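PDB 4CZW: Pab-dependent poly(a)-specific ribonuclease subunit PAN2, which serves as the catalytic subunit of the PAN deadenylation complex, shortening mRNA poly(A) tails with release of 5'-AMP, its pseudo-ubiquitin-protease domain probably acting as a structural scaffold. Local coordinates for residues A[41-46]-A[365-370]; A[47-52]-A[118-123]; A[224-229]-A[303-308]. All coordinates share one frame; numbering follows the deposited sequence.

Contact 1. Residues A[41-46]-A[365-370]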
# COMPACT_ATOMS: atom_id res chain seq x y z
N LEU A 41 2.96 -2.48 -9.46
CA LEU A 41 2.09 -1.31 -9.36
C LEU A 41 2.17 -0.44 -10.61
O LEU A 41 3.25 -0.18 -11.13
CB LEU A 41 2.45 -0.49 -8.12
CG LEU A 41 2.19 -1.17 -6.77
CD1 LEU A 41 2.76 -0.34 -5.63
CD2 LEU A 41 0.70 -1.41 -6.57
N GLU A 42 1.01 0.00 -11.08
CA GLU A 42 0.93 0.81 -12.29
C GLU A 42 1.46 2.22 -12.05
O GLU A 42 1.35 2.75 -10.94
CB GLU A 42 -0.52 0.86 -12.80
CG GLU A 42 -1.10 -0.52 -13.07
CD GLU A 42 -2.58 -0.50 -13.38
OE1 GLU A 42 -3.15 0.61 -13.51
OE2 GLU A 42 -3.19 -1.58 -13.48
N ASN A 43 2.04 2.83 -13.08
CA ASN A 43 2.78 4.08 -12.92
C ASN A 43 2.18 5.29 -13.64
O ASN A 43 2.89 6.26 -13.92
CB ASN A 43 4.22 3.89 -13.40
CG ASN A 43 4.30 3.37 -14.83
OD1 ASN A 43 3.29 3.23 -15.51
ND2 ASN A 43 5.51 3.09 -15.28
N ASN A 44 0.89 5.24 -13.94
CA ASN A 44 0.24 6.34 -14.63
C ASN A 44 -0.55 7.21 -13.67
O ASN A 44 -1.58 7.79 -14.03
CB ASN A 44 -0.68 5.81 -15.72
CG ASN A 44 -1.72 4.85 -15.19
OD1 ASN A 44 -1.47 4.08 -14.27
ND2 ASN A 44 -2.91 4.90 -15.78
N ILE A 45 -0.07 7.30 -12.44
CA ILE A 45 -0.75 8.03 -11.38
C ILE A 45 0.17 9.12 -10.83
O ILE A 45 1.39 8.98 -10.87
CB ILE A 45 -1.20 7.08 -10.25
CG1 ILE A 45 -1.83 5.82 -10.84
CG2 ILE A 45 -2.17 7.77 -9.30
CD1 ILE A 45 -2.10 4.73 -9.84
N THR A 46 -0.42 10.20 -10.34
CA THR A 46 0.34 11.25 -9.68
C THR A 46 1.02 10.67 -8.45
O THR A 46 0.42 9.89 -7.72
CB THR A 46 -0.55 12.44 -9.29
OG1 THR A 46 -1.25 12.92 -10.44
CG2 THR A 46 0.28 13.57 -8.70
N ASN A 365 9.94 -3.26 -11.14
CA ASN A 365 9.94 -2.06 -11.97
C ASN A 365 8.52 -1.70 -12.36
O ASN A 365 8.06 -2.02 -13.46
CB ASN A 365 10.81 -2.28 -13.22
CG ASN A 365 10.93 -1.02 -14.07
OD1 ASN A 365 10.53 0.06 -13.65
ND2 ASN A 365 11.50 -1.17 -15.26
N ASP A 366 7.83 -1.03 -11.44
CA ASP A 366 6.40 -0.72 -11.59
C ASP A 366 5.60 -2.00 -11.82
O ASP A 366 5.63 -2.91 -11.00
CB ASP A 366 6.18 0.29 -12.72
CG ASP A 366 6.64 1.68 -12.36
OD1 ASP A 366 6.36 2.13 -11.22
OD2 ASP A 366 7.30 2.34 -13.20
N PHE A 367 4.89 -2.07 -12.95
CA PHE A 367 4.08 -3.25 -13.23
C PHE A 367 4.88 -4.33 -13.95
O PHE A 367 4.34 -5.36 -14.34
CB PHE A 367 2.84 -2.87 -14.05
CG PHE A 367 3.14 -2.12 -15.32
CD1 PHE A 367 3.37 -2.80 -16.50
CD2 PHE A 367 3.17 -0.73 -15.33
CE1 PHE A 367 3.64 -2.11 -17.67
CE2 PHE A 367 3.44 -0.04 -16.49
CZ PHE A 367 3.67 -0.73 -17.67
N SER A 368 6.18 -4.08 -14.13
CA SER A 368 7.07 -5.08 -14.69
C SER A 368 7.82 -5.80 -13.58
O SER A 368 8.73 -5.24 -12.96
CB SER A 368 8.06 -4.44 -15.67
OG SER A 368 8.94 -5.41 -16.22
N VAL A 369 7.44 -7.05 -13.32
CA VAL A 369 8.03 -7.82 -12.24
C VAL A 369 8.84 -9.00 -12.77
O VAL A 369 8.40 -9.72 -13.65
CB VAL A 369 6.94 -8.35 -11.29
CG1 VAL A 369 7.56 -9.12 -10.13
CG2 VAL A 369 6.08 -7.20 -10.78
N ARG A 370 10.04 -9.18 -12.21
CA ARG A 370 10.94 -10.22 -12.68
C ARG A 370 11.78 -10.77 -11.53
O ARG A 370 12.17 -10.03 -10.63
CB ARG A 370 11.85 -9.68 -13.78
CG ARG A 370 11.96 -10.57 -15.00
CD ARG A 370 12.52 -9.78 -16.18
NE ARG A 370 11.52 -9.56 -17.22
CZ ARG A 370 10.59 -8.61 -17.18
NH1 ARG A 370 10.53 -7.78 -16.14
NH2 ARG A 370 9.72 -8.48 -18.17
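The ring of F367 is met at its edge by the amide of N43: OD1 lies in the ring plane, 3.4 Å from CE2, and the amide plane stands perpendicular to the ring. F30 and F33 pack edge-to-face with this ring, a buried aromatic setting that suits phenylalanine. With CG set between the backbone N and the carbonyl carbon (chi1 55°), N43 can turn its other amide atom to D366. ND2 donates to OD2 of D366 at 2.8 Å from above the carboxylate plane and also reaches the carbonyl of C16, so one amide group serves three neighbours. OD1 of D366 is hydrogen-bonded too, and the buried carboxylate is thus held at both oxygens. Between the backbones, L41 N makes a weak bond to D366 O. E42 turns elsewhere, its carboxylate salt-bridged to R556 of the exonuclease domain. D366 and F367 are the central residues of a type II' turn, N365 to S368, which makes the tight hairpin joining strands 361-365 and 368-371. N365, bonded to H341, recalls the histidine and aspartate or asparagine pair of ubiquitin-specific proteases, here probably a relic in an inactive domain.

Contact 2. Residues A[47-52]-A[118-123]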
# COMPACT_ATOMS: atom_id res chain seq x y z
N ASN A 47 2.28 11.04 -8.24
CA ASN A 47 3.09 10.54 -7.12
C ASN A 47 3.27 9.03 -7.17
O ASN A 47 3.30 8.37 -6.13
CB ASN A 47 2.47 10.95 -5.78
CG ASN A 47 2.28 12.45 -5.66
OD1 ASN A 47 3.15 13.23 -6.05
ND2 ASN A 47 1.14 12.86 -5.12
N SER A 48 3.40 8.48 -8.37
CA SER A 48 3.58 7.04 -8.54
C SER A 48 5.01 6.62 -8.24
O SER A 48 5.36 5.44 -8.37
CB SER A 48 3.20 6.61 -9.96
OG SER A 48 3.98 7.29 -10.93
N TYR A 49 5.84 7.58 -7.83
CA TYR A 49 7.20 7.29 -7.40
C TYR A 49 7.17 6.43 -6.14
O TYR A 49 8.15 5.76 -5.81
CB TYR A 49 7.97 8.59 -7.13
CG TYR A 49 7.51 9.34 -5.90
CD1 TYR A 49 6.51 10.29 -5.98
CD2 TYR A 49 8.09 9.10 -4.66
CE1 TYR A 49 6.09 10.98 -4.85
CE2 TYR A 49 7.68 9.78 -3.53
CZ TYR A 49 6.68 10.72 -3.63
OH TYR A 49 6.27 11.40 -2.51
N ALA A 50 6.04 6.46 -5.45
CA ALA A 50 5.86 5.75 -4.19
C ALA A 50 5.83 4.24 -4.35
O ALA A 50 5.98 3.51 -3.38
CB ALA A 50 4.57 6.22 -3.52
N ASN A 51 5.63 3.78 -5.59
CA ASN A 51 5.48 2.35 -5.88
C ASN A 51 6.59 1.49 -5.31
O ASN A 51 6.33 0.47 -4.67
CB ASN A 51 5.38 2.13 -7.39
CG ASN A 51 4.06 2.60 -7.97
OD1 ASN A 51 3.07 2.74 -7.25
ND2 ASN A 51 4.04 2.84 -9.27
N SER A 52 7.84 1.89 -5.55
CA SER A 52 8.99 1.14 -5.08
C SER A 52 9.01 1.05 -3.56
O SER A 52 9.33 -0.00 -2.99
CB SER A 52 10.29 1.78 -5.58
OG SER A 52 10.29 1.90 -6.98
N SER A 118 6.20 18.90 3.06
CA SER A 118 7.17 17.85 3.40
C SER A 118 7.89 17.33 2.17
O SER A 118 8.69 16.40 2.26
CB SER A 118 6.47 16.70 4.13
OG SER A 118 5.87 17.15 5.33
N GLY A 119 7.60 17.92 1.01
CA GLY A 119 8.24 17.54 -0.23
C GLY A 119 7.93 16.12 -0.66
O GLY A 119 8.82 15.38 -1.07
N VAL A 120 6.66 15.74 -0.57
CA VAL A 120 6.23 14.40 -0.94
C VAL A 120 5.25 14.42 -2.11
O VAL A 120 4.78 13.38 -2.56
CB VAL A 120 5.59 13.67 0.25
CG1 VAL A 120 6.59 13.53 1.39
CG2 VAL A 120 4.34 14.40 0.72
N LEU A 121 4.93 15.63 -2.58
CA LEU A 121 4.03 15.79 -3.72
C LEU A 121 4.80 16.34 -4.92
O LEU A 121 5.26 17.48 -4.90
CB LEU A 121 2.87 16.72 -3.35
CG LEU A 121 2.05 16.31 -2.12
CD1 LEU A 121 0.98 17.35 -1.81
CD2 LEU A 121 1.43 14.94 -2.32
N GLU A 122 4.92 15.52 -5.96
CA GLU A 122 5.78 15.83 -7.10
C GLU A 122 5.39 17.10 -7.86
O GLU A 122 6.18 17.62 -8.65
CB GLU A 122 5.81 14.64 -8.07
CG GLU A 122 4.47 14.35 -8.74
CD GLU A 122 4.52 13.10 -9.61
OE1 GLU A 122 5.58 12.45 -9.66
OE2 GLU A 122 3.49 12.77 -10.23
N ASP A 123 4.18 17.59 -7.62
CA ASP A 123 3.71 18.81 -8.28
C ASP A 123 4.00 20.05 -7.45
O ASP A 123 4.10 21.16 -7.98
CB ASP A 123 2.21 18.71 -8.57
CG ASP A 123 1.88 17.65 -9.60
OD1 ASP A 123 2.75 17.35 -10.45
OD2 ASP A 123 0.75 17.12 -9.57
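N47 and E122 come together outside regular secondary structure, their CA atoms 5.9 Å apart, N47 itself having a left-handed backbone conformation that asparagine tolerates better than most residues. The two are joined reciprocally, each using its backbone N-H and its side chain. N47 N donates to OE2 of E122 at 2.9 Å in a nearly straight bond (173°), arriving from above the carboxylate plane. In return E122 N donates to OD1 of N47, also at 2.9 Å, tilted only slightly from the carbonyl plane. CG of E122, placed between its backbone N and carbonyl carbon (chi1 66°), starts an extended chain that brings OE2 to the backbone N of N47. Were E122 shortened to an alanine, the backbone half of the exchange could remain, but the N-H of buried N47 is likely to lose its acceptor. The segment 47-52 leads into helix 51-58, and its sequence resembles part of the cysteine box of ubiquitin-specific proteases; S48 probably stands where active members carry the nucleophilic cysteine, in keeping with a domain predicted to be inactive. ND2 of N47 lies against the methyl CD2 of L121, 3.5 Å away. Y49, whose apolar ring ends in a hydroxyl, hydrogen-bonds through OH to the carbonyl O of V120, which lies near the ring plane, at its edge. The same ring packs on L133 and L137 of helix 130-149.

Contact 3. Residues A[224-229]-A[303-308]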
# COMPACT_ATOMS: atom_id res chain seq x y z
N ARG A 224 38.84 0.23 2.52
CA ARG A 224 38.19 -0.79 3.33
C ARG A 224 37.09 -0.20 4.21
O ARG A 224 36.97 -0.54 5.39
CB ARG A 224 39.21 -1.53 4.20
CG ARG A 224 40.17 -2.42 3.40
CD ARG A 224 41.09 -3.21 4.31
NE ARG A 224 41.92 -4.15 3.57
CZ ARG A 224 42.81 -4.97 4.12
NH1 ARG A 224 42.98 -4.97 5.43
NH2 ARG A 224 43.52 -5.79 3.36
N ILE A 225 36.29 0.68 3.63
CA ILE A 225 35.14 1.25 4.32
C ILE A 225 33.94 0.31 4.17
O ILE A 225 33.52 0.01 3.06
CB ILE A 225 34.77 2.64 3.77
CG1 ILE A 225 36.04 3.47 3.52
CG2 ILE A 225 33.82 3.36 4.71
CD1 ILE A 225 35.77 4.81 2.87
N THR A 226 33.41 -0.15 5.30
CA THR A 226 32.32 -1.12 5.27
C THR A 226 30.96 -0.46 5.52
O THR A 226 30.88 0.68 5.98
CB THR A 226 32.53 -2.22 6.32
OG1 THR A 226 32.46 -1.67 7.64
CG2 THR A 226 33.88 -2.89 6.13
N PHE A 227 29.89 -1.19 5.20
CA PHE A 227 28.53 -0.71 5.40
C PHE A 227 28.21 -0.59 6.89
O PHE A 227 27.46 0.29 7.30
CB PHE A 227 27.53 -1.65 4.72
CG PHE A 227 26.09 -1.31 5.00
CD1 PHE A 227 25.46 -0.28 4.32
CD2 PHE A 227 25.37 -2.03 5.94
CE1 PHE A 227 24.14 0.04 4.58
CE2 PHE A 227 24.05 -1.71 6.20
CZ PHE A 227 23.43 -0.68 5.52
N SER A 228 28.79 -1.49 7.68
CA SER A 228 28.59 -1.48 9.13
C SER A 228 29.13 -0.19 9.75
O SER A 228 28.54 0.35 10.68
CB SER A 228 29.26 -2.70 9.77
OG SER A 228 28.70 -3.90 9.28
N GLN A 229 30.25 0.29 9.21
CA GLN A 229 30.86 1.52 9.69
C GLN A 229 30.03 2.74 9.28
O GLN A 229 29.91 3.70 10.04
CB GLN A 229 32.29 1.65 9.15
CG GLN A 229 33.25 0.62 9.72
CD GLN A 229 34.57 0.58 8.96
OE1 GLN A 229 34.67 1.11 7.85
NE2 GLN A 229 35.57 -0.05 9.55
N CYS A 303 28.02 -2.16 14.78
CA CYS A 303 27.44 -2.98 13.72
C CYS A 303 28.47 -3.94 13.12
O CYS A 303 29.63 -3.58 12.93
CB CYS A 303 26.84 -2.09 12.63
SG CYS A 303 25.96 -3.00 11.34
N TYR A 304 28.03 -5.15 12.81
CA TYR A 304 28.92 -6.16 12.24
C TYR A 304 28.28 -6.86 11.04
O TYR A 304 27.06 -6.94 10.94
CB TYR A 304 29.30 -7.20 13.30
CG TYR A 304 29.87 -6.59 14.57
CD1 TYR A 304 31.20 -6.20 14.64
CD2 TYR A 304 29.07 -6.40 15.69
CE1 TYR A 304 31.72 -5.65 15.79
CE2 TYR A 304 29.58 -5.85 16.84
CZ TYR A 304 30.91 -5.47 16.89
OH TYR A 304 31.42 -4.92 18.04
N GLU A 305 29.12 -7.35 10.14
CA GLU A 305 28.65 -8.02 8.93
C GLU A 305 29.62 -9.10 8.49
O GLU A 305 30.77 -9.14 8.92
CB GLU A 305 28.45 -7.00 7.81
CG GLU A 305 29.74 -6.36 7.32
CD GLU A 305 29.50 -5.27 6.29
OE1 GLU A 305 28.92 -4.23 6.65
OE2 GLU A 305 29.91 -5.46 5.12
N GLY A 306 29.15 -9.99 7.61
CA GLY A 306 29.98 -11.04 7.07
C GLY A 306 30.48 -12.03 8.10
O GLY A 306 29.77 -12.38 9.04
N ASP A 307 31.73 -12.47 7.94
CA ASP A 307 32.34 -13.41 8.87
C ASP A 307 32.59 -12.76 10.22
O ASP A 307 32.60 -13.43 11.25
CB ASP A 307 33.65 -13.95 8.29
CG ASP A 307 33.46 -14.71 7.00
OD1 ASP A 307 32.36 -15.27 6.79
OD2 ASP A 307 34.40 -14.75 6.18
N ASP A 308 32.80 -11.45 10.21
CA ASP A 308 33.00 -10.68 11.43
C ASP A 308 31.76 -10.77 12.32
O ASP A 308 31.86 -10.77 13.55
CB ASP A 308 33.33 -9.23 11.11
CG ASP A 308 33.64 -8.41 12.35
OD1 ASP A 308 34.17 -8.98 13.32
OD2 ASP A 308 33.36 -7.19 12.35
O HOH W 1 30.31 -3.50 3.69
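Two donors of S228 converge on one carboxylate oxygen of E305: OE1 of E305 accepts from S228 OG at 2.7 Å and from S228 N at 2.9 Å. The hydroxyl meets the anti lone pair of OE1, while the amide approaches nearly along the C-O axis in a bond bent at the hydrogen (130°). Both donors can reach one atom because S228 holds OG beside its own backbone N (chi1 -61°). The glutamate's length matters too, for its chain runs extended beyond CG and spans the distance from the strand to the start of the helix. Its second oxygen, OE2, receives a hydrogen bond from a water, which in turn accepts from F227 N at 2.8 Å. The carboxylate therefore engages two successive N-H groups in the first turn of helix 227-235, one directly and one through water, and its negative charge would probably be favoured at this positive end of the helix dipole. Small size also suits serine here: it lies against C303, with OG near SG, where the CA atoms of S228 and C303 are 5.0 Å apart.

The helix start also carries a capping box. T226 occupies the N-cap, its OG1 accepting a weak bond from Q229 N, and Q229 OE1 accepts from T226 N at 3.1 Å, with the donor above the amide's carbonyl plane. Each offers its side chain to the other's backbone N-H, T226 only weakly. F227 brings its CB to 3.5 Å from E305 OE1 and packs its side chain on W282, L288 and P289, the last of which also touches E305. Beyond C303 and E305, strand 300-305 pairs antiparallel with strand 291-297, where I292 lies against C303 and G293 bonds to the backbone of Y304.

Overall arrangement
All three contacts belong to the pseudo-protease domain, and none lies at a zinc or nuclease site. Contacts 1 and 2 are neighbours, their centres 14 Å apart and their first segments continuous in sequence; N51, on helix 51-58, bridges them by probable bonds to D366 and to the carbonyl of E42. Contact 3 stands apart, its centre 34 Å from contact 1 and 32 Å from contact 2, yet contacts 1 and 3 reach the same mixed sheet. Along the chain, contact 1 spans the longest loop and encloses the other two, which follow one after the other, so it joins parts of the domain some 320 residues apart in sequence.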